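Local coordinates for SRPBCC family protein (Bacillus thuringiensis serovar konkukian, PDB 3F08), which is of unknown function but has the Bet v 1-like fold of polyketide cyclases and lipid-transport proteins, and so probably binds a small hydrophobic ligand, at residues E67-S73 and Y84-V90. The protein carries 5 engineered substitutions. Sequence-based numbering, arbitrary orientation.
Sequences ERYYTYS and YLSTIQV
Tyr70 and Ile88 form a hydrogen-bonded pair in the antiparallel hairpin of strands 69-74 and 81-92, at the middle of the curved sheet of this Bet v 1-like (SRPBCC) fold. Reciprocal backbone hydrogen bonds link Tyr70 with Ile88 and Tyr72 with Ser86, the first pair longer (Tyr70 N to Ile88 O 3.3 Å) than the second (Tyr72 N to Ser86 O 2.8 Å). On the face bearing Tyr70 and Tyr72, two CH-pi contacts follow. Tyr70 CG sits between the backbone N and the carbonyl carbon (chi1 68°), and Ile88 CG2 lies over the centre of one ring face, 3.7 Å from the centroid. Ser86 CB covers one face of the Tyr72 ring, displaced toward the rim, and Tyr72 CE1 meets the edge of the Tyr84 ring. One water joins Tyr72 OH and Tyr84 OH. Beyond the hairpin, Tyr70 OH is hydrogen-bonded to Arg46 NH1, while Tyr125 OH of helix 114-137 is hydrogen-bonded to both Tyr84 OH and Ser86 OG, tying the sheet to that helix. On the opposite face, which bears Tyr69, Thr71 and Thr87, Thr71 OG1 and Thr87 OG1 share a 2.7 Å hydrogen bond. At the hairpin's open end, Arg68 and Tyr69 form a G1 bulge opposite Asn64. Arg68 NE donates a hydrogen bond to Val90 O (2.8 Å), near the guanidinium plane, and Arg68 NH2 forms a salt bridge with Glu92 OE2. The extended Gln89 side chain sends NE2 to Glu67 O, 3.1 Å away in the carbonyl plane, along a nearly straight N-H...O line (174°).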
ATOM      1  N   GLU B  67       2.985   6.362 -10.056  1.00 17.70           N
ATOM      2  CA  GLU B  67       3.118   7.797  -9.841  1.00 18.14           C
ATOM      3  C   GLU B  67       4.154   8.031  -8.739  1.00 16.06           C
ATOM      4  O   GLU B  67       4.412   9.155  -8.322  1.00 14.09           O
ATOM      5  CB  GLU B  67       1.768   8.418  -9.478  1.00 20.98           C
ATOM      6  CG  GLU B  67       0.808   8.473 -10.666  1.00 27.54           C
ATOM      7  CD  GLU B  67      -0.576   8.989 -10.302  1.00 32.98           C
ATOM      8  OE1 GLU B  67      -0.678  10.127  -9.794  1.00 34.46           O
ATOM      9  OE2 GLU B  67      -1.565   8.255 -10.530  1.00 35.01           O
ATOM     10  N   ARG B  68       4.742   6.931  -8.285  1.00 14.87           N
ATOM     11  CA  ARG B  68       5.790   6.919  -7.271  1.00 14.28           C
ATOM     12  C   ARG B  68       5.598   7.770  -6.015  1.00 13.41           C
ATOM     13  O   ARG B  68       6.400   8.661  -5.724  1.00 11.01           O
ATOM     14  CB  ARG B  68       7.132   7.269  -7.929  1.00 12.99           C
ATOM     15  CG  ARG B  68       7.464   6.403  -9.156  1.00 16.43           C
ATOM     16  CD  ARG B  68       8.827   6.759  -9.743  1.00 16.97           C
ATOM     17  NE  ARG B  68       8.871   8.157 -10.154  1.00 18.80           N
ATOM     18  CZ  ARG B  68       8.593   8.593 -11.379  1.00 22.15           C
ATOM     19  NH1 ARG B  68       8.257   7.741 -12.339  1.00 22.56           N
ATOM     20  NH2 ARG B  68       8.638   9.892 -11.640  1.00 24.14           N
ATOM     21  N   TYR B  69       4.545   7.494  -5.261  1.00 12.18           N
ATOM     22  CA  TYR B  69       4.337   8.219  -4.020  1.00 12.79           C
ATOM     23  C   TYR B  69       3.462   7.407  -3.078  1.00 13.20           C
ATOM     24  O   TYR B  69       2.758   6.488  -3.506  1.00 12.84           O
ATOM     25  CB  TYR B  69       3.683   9.583  -4.294  1.00 14.18           C
ATOM     26  CG  TYR B  69       2.195   9.539  -4.574  1.00 13.91           C
ATOM     27  CD1 TYR B  69       1.271   9.557  -3.534  1.00 14.91           C
ATOM     28  CD2 TYR B  69       1.712   9.508  -5.881  1.00 13.80           C
ATOM     29  CE1 TYR B  69      -0.102   9.550  -3.783  1.00 16.53           C
ATOM     30  CE2 TYR B  69       0.341   9.502  -6.147  1.00 15.88           C
ATOM     31  CZ  TYR B  69      -0.560   9.525  -5.093  1.00 17.33           C
ATOM     32  OH  TYR B  69      -1.913   9.541  -5.347  1.00 17.36           O
ATOM     33  N   TYR B  70       3.558   7.713  -1.788  1.00 11.63           N
ATOM     34  CA  TYR B  70       2.701   7.091  -0.797  1.00 12.18           C
ATOM     35  C   TYR B  70       2.409   8.158   0.237  1.00 12.62           C
ATOM     36  O   TYR B  70       3.200   9.083   0.433  1.00  8.64           O
ATOM     37  CB  TYR B  70       3.300   5.806  -0.182  1.00 13.47           C
ATOM     38  CG  TYR B  70       4.514   5.913   0.714  1.00 15.25           C
ATOM     39  CD1 TYR B  70       4.428   6.437   2.006  1.00 13.83           C
ATOM     40  CD2 TYR B  70       5.735   5.390   0.298  1.00 14.67           C
ATOM     41  CE1 TYR B  70       5.544   6.427   2.865  1.00 16.50           C
ATOM     42  CE2 TYR B  70       6.839   5.374   1.132  1.00 14.68           C
ATOM     43  CZ  TYR B  70       6.744   5.889   2.412  1.00 14.99           C
ATOM     44  OH  TYR B  70       7.853   5.845   3.222  1.00 17.59           O
ATOM     45  N   THR B  71       1.236   8.052   0.845  1.00 12.71           N
ATOM     46  CA  THR B  71       0.786   9.015   1.828  1.00 13.05           C
ATOM     47  C   THR B  71       0.489   8.264   3.104  1.00 13.31           C
ATOM     48  O   THR B  71      -0.114   7.194   3.074  1.00 14.35           O
ATOM     49  CB  THR B  71      -0.498   9.719   1.338  1.00 14.21           C
ATOM     50  OG1 THR B  71      -0.231  10.365   0.086  1.00 12.66           O
ATOM     51  CG2 THR B  71      -0.991  10.750   2.362  1.00 12.92           C
ATOM     52  N   TYR B  72       0.912   8.825   4.227  1.00 11.71           N
ATOM     53  CA  TYR B  72       0.684   8.175   5.496  1.00 13.08           C
ATOM     54  C   TYR B  72       0.233   9.155   6.558  1.00 13.98           C
ATOM     55  O   TYR B  72       0.422  10.372   6.434  1.00 11.87           O
ATOM     56  CB  TYR B  72       1.957   7.465   5.948  1.00 12.31           C
ATOM     57  CG  TYR B  72       3.124   8.392   6.201  1.00 12.33           C
ATOM     58  CD1 TYR B  72       3.343   8.945   7.461  1.00 11.55           C
ATOM     59  CD2 TYR B  72       4.028   8.691   5.184  1.00 10.45           C
ATOM     60  CE1 TYR B  72       4.445   9.773   7.706  1.00 11.95           C
ATOM     61  CE2 TYR B  72       5.130   9.516   5.414  1.00 12.35           C
ATOM     62  CZ  TYR B  72       5.335  10.052   6.678  1.00 10.97           C
ATOM     63  OH  TYR B  72       6.428  10.863   6.896  1.00 13.13           O
ATOM     64  N   SER B  73      -0.373   8.609   7.603  1.00 15.93           N
ATOM     65  CA  SER B  73      -0.853   9.399   8.718  1.00 17.19           C
ATOM     66  C   SER B  73      -0.159   8.860   9.956  1.00 20.25           C
ATOM     67  O   SER B  73       0.436   7.787   9.923  1.00 21.07           O
ATOM     68  CB  SER B  73      -2.379   9.270   8.840  1.00 16.24           C
ATOM     69  OG  SER B  73      -2.785   7.917   8.971  1.00 17.04           O
ATOM     70  N   TYR B  84      -2.366  14.782  11.180  1.00 18.89           N
ATOM     71  CA  TYR B  84      -1.163  14.676  10.365  1.00 19.06           C
ATOM     72  C   TYR B  84      -1.276  13.765   9.141  1.00 19.39           C
ATOM     73  O   TYR B  84      -1.666  12.604   9.252  1.00 19.35           O
ATOM     74  CB  TYR B  84      -0.014  14.180  11.234  1.00 18.34           C
ATOM     75  CG  TYR B  84       1.321  14.205  10.534  1.00 19.59           C
ATOM     76  CD1 TYR B  84       2.043  15.383  10.434  1.00 17.46           C
ATOM     77  CD2 TYR B  84       1.867  13.045   9.980  1.00 18.51           C
ATOM     78  CE1 TYR B  84       3.279  15.417   9.810  1.00 18.97           C
ATOM     79  CE2 TYR B  84       3.104  13.062   9.347  1.00 17.77           C
ATOM     80  CZ  TYR B  84       3.810  14.257   9.269  1.00 19.13           C
ATOM     81  OH  TYR B  84       5.048  14.303   8.669  1.00 18.63           O
ATOM     82  N   LEU B  85      -0.935  14.311   7.979  1.00 18.30           N
ATOM     83  CA  LEU B  85      -0.924  13.563   6.727  1.00 18.41           C
ATOM     84  C   LEU B  85       0.375  13.939   6.047  1.00 17.92           C
ATOM     85  O   LEU B  85       0.728  15.113   6.011  1.00 18.76           O
ATOM     86  CB  LEU B  85      -2.077  13.951   5.806  1.00 19.32           C
ATOM     87  CG  LEU B  85      -3.382  13.166   5.873  1.00 23.09           C
ATOM     88  CD1 LEU B  85      -4.251  13.599   4.696  1.00 24.12           C
ATOM     89  CD2 LEU B  85      -3.124  11.663   5.807  1.00 20.29           C
ATOM     90  N   SER B  86       1.083  12.958   5.503  1.00 16.25           N
ATOM     91  CA  SER B  86       2.349  13.236   4.840  1.00 15.42           C
ATOM     92  C   SER B  86       2.487  12.433   3.558  1.00 15.46           C
ATOM     93  O   SER B  86       2.071  11.280   3.488  1.00 16.46           O
ATOM     94  CB  SER B  86       3.515  12.914   5.777  1.00 13.75           C
ATOM     95  OG  SER B  86       4.757  13.280   5.198  1.00 12.05           O
ATOM     96  N   THR B  87       3.072  13.050   2.542  1.00 15.55           N
ATOM     97  CA  THR B  87       3.266  12.380   1.272  1.00 15.68           C
ATOM     98  C   THR B  87       4.705  12.543   0.806  1.00 15.38           C
ATOM     99  O   THR B  87       5.264  13.635   0.858  1.00 15.05           O
ATOM    100  CB  THR B  87       2.342  12.957   0.183  1.00 14.89           C
ATOM    101  OG1 THR B  87       0.974  12.738   0.548  1.00 16.56           O
ATOM    102  CG2 THR B  87       2.619  12.285  -1.170  1.00 17.27           C
ATOM    103  N   ILE B  88       5.314  11.445   0.381  1.00 15.36           N
ATOM    104  CA  ILE B  88       6.660  11.510  -0.147  1.00 14.15           C
ATOM    105  C   ILE B  88       6.513  11.042  -1.584  1.00 14.34           C
ATOM    106  O   ILE B  88       5.863  10.028  -1.854  1.00 13.99           O
ATOM    107  CB  ILE B  88       7.631  10.605   0.649  1.00 15.88           C
ATOM    108  CG1 ILE B  88       9.029  10.670   0.033  1.00 16.87           C
ATOM    109  CG2 ILE B  88       7.110   9.191   0.695  1.00 17.73           C
ATOM    110  CD1 ILE B  88      10.122  10.142   0.970  1.00 18.83           C
ATOM    111  N   GLN B  89       7.085  11.792  -2.517  1.00 13.16           N
ATOM    112  CA  GLN B  89       6.967  11.438  -3.921  1.00 14.24           C
ATOM    113  C   GLN B  89       8.274  11.591  -4.672  1.00 13.74           C
ATOM    114  O   GLN B  89       9.062  12.492  -4.396  1.00 13.93           O
ATOM    115  CB  GLN B  89       5.892  12.302  -4.591  1.00 13.22           C
ATOM    116  CG  GLN B  89       5.718  12.017  -6.079  1.00 16.16           C
ATOM    117  CD  GLN B  89       4.511  12.727  -6.670  1.00 18.64           C
ATOM    118  OE1 GLN B  89       4.223  13.880  -6.330  1.00 20.28           O
ATOM    119  NE2 GLN B  89       3.804  12.046  -7.562  1.00 18.95           N
ATOM    120  N   VAL B  90       8.494  10.696  -5.625  1.00 13.62           N
ATOM    121  CA  VAL B  90       9.700  10.719  -6.438  1.00 15.35           C
ATOM    122  C   VAL B  90       9.320  11.221  -7.824  1.00 15.65           C
ATOM    123  O   VAL B  90       8.757  10.482  -8.621  1.00 16.91           O
ATOM    124  CB  VAL B  90      10.311   9.308  -6.555  1.00 13.23           C
ATOM    125  CG1 VAL B  90      11.522   9.341  -7.464  1.00 14.98           C
ATOM    126  CG2 VAL B  90      10.694   8.790  -5.171  1.00 10.92           C
TER
HETATM  127  O   HOH W   1       6.896  12.200   9.806  1.00 18.29           O